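Local structure of GH127 beta-L-arabinofuranoside (Geobacillus stearothermophilus, 4QK0) at residues V341-T344 with R345-E349; P541-R544 with A545-G548. The protein probably hydrolyses beta-L-arabinofuranosides as a glycoside hydrolase of family GH127, releasing L-arabinose from arabinose-containing sugars. One frame throughout, in Å; residues are numbered along the deposited sequence.

Contact 1: residues V341-T344 with R345-E349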
loop_
_atom_site.group_PDB
_atom_site.type_symbol
_atom_site.label_atom_id
_atom_site.label_comp_id
_atom_site.label_asym_id
_atom_site.label_seq_id
_atom_site.Cartn_x
_atom_site.Cartn_y
_atom_site.Cartn_z
ATOM N N VAL A 341 -20.767 13.594 -8.861
ATOM C CA VAL A 341 -21.884 13.888 -9.737
ATOM C C VAL A 341 -22.671 15.124 -9.224
ATOM O O VAL A 341 -23.008 16.012 -10.014
ATOM C CB VAL A 341 -22.822 12.698 -9.864
ATOM C CG1 VAL A 341 -24.090 13.086 -10.649
ATOM C CG2 VAL A 341 -22.106 11.544 -10.572
ATOM N N PHE A 342 -22.961 15.160 -7.934
ATOM C CA PHE A 342 -23.676 16.299 -7.345
ATOM C C PHE A 342 -22.898 17.596 -7.614
ATOM O O PHE A 342 -23.494 18.614 -7.956
ATOM C CB PHE A 342 -23.892 16.192 -5.838
ATOM C CG PHE A 342 -24.674 14.982 -5.379
ATOM C CD1 PHE A 342 -25.652 14.394 -6.171
ATOM C CD2 PHE A 342 -24.434 14.442 -4.122
ATOM C CE1 PHE A 342 -26.374 13.284 -5.713
ATOM C CE2 PHE A 342 -25.168 13.329 -3.649
ATOM C CZ PHE A 342 -26.146 12.760 -4.450
ATOM N N TRP A 343 -21.595 17.555 -7.415
ATOM C CA TRP A 343 -20.757 18.718 -7.611
ATOM C C TRP A 343 -20.857 19.207 -9.041
ATOM O O TRP A 343 -21.064 20.403 -9.263
ATOM C CB TRP A 343 -19.335 18.384 -7.301
ATOM C CG TRP A 343 -18.422 19.533 -7.324
ATOM C CD1 TRP A 343 -18.750 20.855 -7.196
ATOM C CD2 TRP A 343 -16.992 19.489 -7.398
ATOM N NE1 TRP A 343 -17.619 21.616 -7.194
ATOM C CE2 TRP A 343 -16.525 20.814 -7.301
ATOM C CE3 TRP A 343 -16.063 18.453 -7.497
ATOM C CZ2 TRP A 343 -15.144 21.146 -7.350
ATOM C CZ3 TRP A 343 -14.695 18.774 -7.544
ATOM C CH2 TRP A 343 -14.248 20.106 -7.458
ATOM N N THR A 344 -20.783 18.297 -10.002
ATOM C CA THR A 344 -20.790 18.698 -11.394
ATOM C C THR A 344 -22.072 19.456 -11.742
ATOM O O THR A 344 -22.075 20.382 -12.539
ATOM C CB THR A 344 -20.661 17.505 -12.366
ATOM O OG1 THR A 344 -21.728 16.570 -12.135
ATOM C CG2 THR A 344 -19.324 16.785 -12.158
ATOM N N ARG A 345 -23.173 19.025 -11.185
ATOM C CA ARG A 345 -24.417 19.673 -11.462
ATOM C C ARG A 345 -24.402 21.144 -11.014
ATOM O O ARG A 345 -24.917 21.962 -11.709
ATOM C CB ARG A 345 -25.564 18.915 -10.816
ATOM C CG ARG A 345 -26.921 19.262 -11.413
ATOM C CD ARG A 345 -27.976 18.600 -10.571
ATOM N NE ARG A 345 -29.312 19.098 -10.816
ATOM C CZ ARG A 345 -30.375 18.716 -10.117
ATOM N NH1 ARG A 345 -30.263 17.819 -9.136
ATOM N NH2 ARG A 345 -31.559 19.225 -10.403
ATOM N N ARG A 346 -23.855 21.451 -9.840
ATOM C CA ARG A 346 -23.728 22.820 -9.404
ATOM C C ARG A 346 -22.707 23.582 -10.220
ATOM O O ARG A 346 -22.845 24.805 -10.408
ATOM C CB ARG A 346 -23.341 22.907 -7.937
ATOM C CG ARG A 346 -24.415 22.391 -7.003
ATOM C CD ARG A 346 -25.696 23.194 -7.116
ATOM N NE ARG A 346 -26.600 22.993 -5.993
ATOM C CZ ARG A 346 -27.770 23.617 -5.840
ATOM N NH1 ARG A 346 -28.174 24.491 -6.744
ATOM N NH2 ARG A 346 -28.562 23.347 -4.784
HETATM N N MSE A 347 -21.642 22.904 -10.661
HETATM C CA MSE A 347 -20.639 23.611 -11.482
HETATM C C MSE A 347 -21.323 24.037 -12.755
HETATM O O MSE A 347 -21.061 25.102 -13.262
HETATM C CB MSE A 347 -19.413 22.803 -11.836
HETATM C CG MSE A 347 -18.512 22.452 -10.647
HETATM SE SE MSE A 347 -17.767 24.015 -9.754
HETATM C CE MSE A 347 -16.498 24.645 -11.116
ATOM N N LEU A 348 -22.163 23.198 -13.309
ATOM C CA LEU A 348 -22.887 23.539 -14.516
ATOM C C LEU A 348 -23.781 24.772 -14.336
ATOM O O LEU A 348 -23.957 25.522 -15.253
ATOM C CB LEU A 348 -23.756 22.381 -14.967
ATOM C CG LEU A 348 -22.944 21.305 -15.679
ATOM C CD1 LEU A 348 -23.793 20.061 -15.892
ATOM C CD2 LEU A 348 -22.393 21.837 -16.992
ATOM N N GLU A 349 -24.346 24.956 -13.151
ATOM C CA GLU A 349 -25.167 26.137 -12.865
ATOM C C GLU A 349 -24.298 27.366 -12.693
ATOM O O GLU A 349 -24.732 28.475 -12.894
ATOM C CB GLU A 349 -26.046 25.881 -11.643
ATOM C CG GLU A 349 -27.118 24.819 -11.962
ATOM C CD GLU A 349 -27.855 24.264 -10.731
ATOM O OE1 GLU A 349 -27.618 24.783 -9.607
ATOM O OE2 GLU A 349 -28.642 23.294 -10.884
#
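The indole of Trp343 has one face against Met347, which the crystal carries as selenomethionine. Met347 CG lies over that face, 4.0 Å from the centroid of the five-membered ring, in a CH-pi contact. The selenium makes a Met-aromatic contact. Met347 SE stands obliquely to the ring and comes 3.5 Å from Trp343 NE1. This is a local contact, four residues apart, inside helix 334-350. The helix belongs to the GH127 catalytic domain, whose helical build is consistent with the six-hairpin toroid of its clan. The indole also meets Trp296 edge-to-face, and its plane is turned about 45° from that of Tyr273. These rings come from helices 286-302 and 266-283, so the contact is part of the packing between helices.

Trp343 CG is anti to the backbone N (chi1 -174°), and the indole therefore runs alongside Met347, pointing the same way. Met347 bends at chi2 and chi3, with CG over the ring and SE beside NE1 of Trp343. An alanine in place of Trp343 would probably leave Met347 without its aromatic face and open a gap toward Trp296 and Tyr273.

The backbone joins the two residues as well. Met347 N donates to Trp343 O over 2.9 Å. Arg345 N to Val341 O and Leu348 N to Thr344 O repeat the i to i+4 pattern, while Arg346 N to Phe342 O is weak. Leu348 CG lies close to Thr344 O.

The guanidinium of Arg346 meets two acids: NH1 pairs with both Glu203 and Glu349, which probably balance its positive charge in this buried place. The bond from Arg346 NH1 to Glu349 OE1 is 2.9 Å long; OE1 uses its syn lone pair and lies 20° out of the guanidinium plane.

Contact 2: residues P541-R544 with A545-G548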
loop_
_atom_site.group_PDB
_atom_site.type_symbol
_atom_site.label_atom_id
_atom_site.label_comp_id
_atom_site.label_asym_id
_atom_site.label_seq_id
_atom_site.Cartn_x
_atom_site.Cartn_y
_atom_site.Cartn_z
ATOM N N PRO A 541 2.043 11.758 -17.978
ATOM C CA PRO A 541 3.258 11.033 -17.555
ATOM C C PRO A 541 3.606 11.185 -16.112
ATOM O O PRO A 541 4.339 10.401 -15.616
ATOM C CB PRO A 541 4.343 11.618 -18.438
ATOM C CG PRO A 541 3.617 12.035 -19.655
ATOM C CD PRO A 541 2.280 12.544 -19.189
ATOM N N GLN A 542 3.082 12.182 -15.439
ATOM C CA GLN A 542 3.283 12.365 -13.994
ATOM C C GLN A 542 2.484 11.371 -13.164
ATOM O O GLN A 542 2.796 11.184 -12.001
ATOM C CB GLN A 542 2.868 13.745 -13.558
ATOM C CG GLN A 542 3.719 14.859 -14.116
ATOM C CD GLN A 542 4.915 15.085 -13.282
ATOM O OE1 GLN A 542 4.803 15.275 -12.076
ATOM N NE2 GLN A 542 6.066 15.021 -13.889
ATOM N N VAL A 543 1.494 10.707 -13.770
ATOM C CA VAL A 543 0.793 9.592 -13.128
ATOM C C VAL A 543 1.627 8.337 -13.195
ATOM O O VAL A 543 1.626 7.528 -14.131
ATOM C CB VAL A 543 -0.573 9.324 -13.713
ATOM C CG1 VAL A 543 -1.259 8.242 -12.872
ATOM C CG2 VAL A 543 -1.436 10.569 -13.670
ATOM N N ARG A 544 2.407 8.192 -12.148
ATOM C CA ARG A 544 3.404 7.179 -12.060
ATOM C C ARG A 544 2.834 5.773 -12.143
ATOM O O ARG A 544 3.417 4.952 -12.804
ATOM C CB ARG A 544 4.239 7.415 -10.791
ATOM C CG ARG A 544 5.006 8.697 -11.131
ATOM C CD ARG A 544 5.821 9.528 -10.175
ATOM N NE ARG A 544 5.989 10.811 -10.847
ATOM C CZ ARG A 544 6.819 11.780 -10.508
ATOM N NH1 ARG A 544 7.697 11.650 -9.557
ATOM N NH2 ARG A 544 6.816 12.883 -11.218
ATOM N N ALA A 545 1.674 5.548 -11.554
ATOM C CA ALA A 545 1.052 4.235 -11.581
ATOM C C ALA A 545 0.771 3.759 -12.980
ATOM O O ALA A 545 0.669 2.598 -13.172
ATOM C CB ALA A 545 -0.238 4.269 -10.787
ATOM N N ASN A 546 0.671 4.656 -13.965
ATOM C CA ASN A 546 0.255 4.274 -15.312
ATOM C C ASN A 546 1.288 4.405 -16.385
ATOM O O ASN A 546 0.997 4.247 -17.569
ATOM C CB ASN A 546 -1.039 4.973 -15.654
ATOM C CG ASN A 546 -2.151 4.624 -14.674
ATOM O OD1 ASN A 546 -2.247 3.463 -14.207
ATOM N ND2 ASN A 546 -2.993 5.590 -14.346
ATOM N N ALA A 547 2.530 4.652 -15.962
ATOM C CA ALA A 547 3.691 4.652 -16.848
ATOM C C ALA A 547 3.724 3.316 -17.554
ATOM O O ALA A 547 3.584 2.296 -16.903
ATOM C CB ALA A 547 4.952 4.815 -16.031
ATOM N N GLY A 548 3.806 3.340 -18.879
ATOM C CA GLY A 548 3.790 2.128 -19.685
ATOM C C GLY A 548 2.465 1.387 -19.799
ATOM O O GLY A 548 2.440 0.221 -20.219
#
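Backbone hydrogen bonds join Val543 to Asn546 and Arg544 to Ala547. Asn546 N donates to Val543 O over 3.0 Å, and Ala547 N donates to Arg544 O over 3.3 Å. Each bond spans three residues, so the chain makes two overlapping beta turns with a short 3-10 segment at their core. Such tight winding brings the donors above the carbonyl planes, by 48° for Asn546 N and 63° for Ala547 N. The turns lie in the loop that connects the antiparallel strands 534-539 and 549-554 of the GH127 C-terminal domain. Gly548 closes the loop with a positive phi, which favours glycine, and its backbone bonds to Glu647.

Van der Waals contacts are few. Val543 and Asn546 lie side by side and point the same way. Val543 CG1, anti to its own backbone N (chi1 -174°), touches Asn546 ND2 at 3.5 Å. Ala547 CB rests 3.6 Å from Arg544 O. Beyond the turn, Val543 packs on Phe323 and on Leu612 of the second subunit.

Polar side-chain contacts lead out of the turn. Asn546 OD1 accepts a hydrogen bond from Asn327 ND2. The Arg544 chain is extended from CG to NE and runs back beside Gln542, where Arg544 NE makes a weak bond to Gln542 O at 3.4 Å. The amide nitrogen NE2 of Gln542 stands at the guanidinium edge, in its plane. The main charged partner of Arg544 is Glu640 of the second subunit, which pairs with NH1; Trp388 of that subunit adds a cation-pi contact.

The chemistry implies a division of labour: main-chain bonds shape the turn, while the cation of Arg544 is spent on the dimer interface, where Glu640 of the second subunit probably neutralises it.

Contact 1 and contact 2 belong to different parts of one chain and do not touch. Their centres are 29 Å apart and their nearest atoms about 17 Å apart. Contact 1 comes first along the chain, on a helix within the catalytic domain, its centre about 11 Å from the centre of the chain. Contact 2 follows in the C-terminal domain, its centre about 26 Å from the centre of the chain. The first is buried within a single subunit, and no other chain reaches it. The second lies against the other copy of the protein. Contact 1 thus packs within the helical catalytic domain, whereas contact 2 lies at the subunit interface.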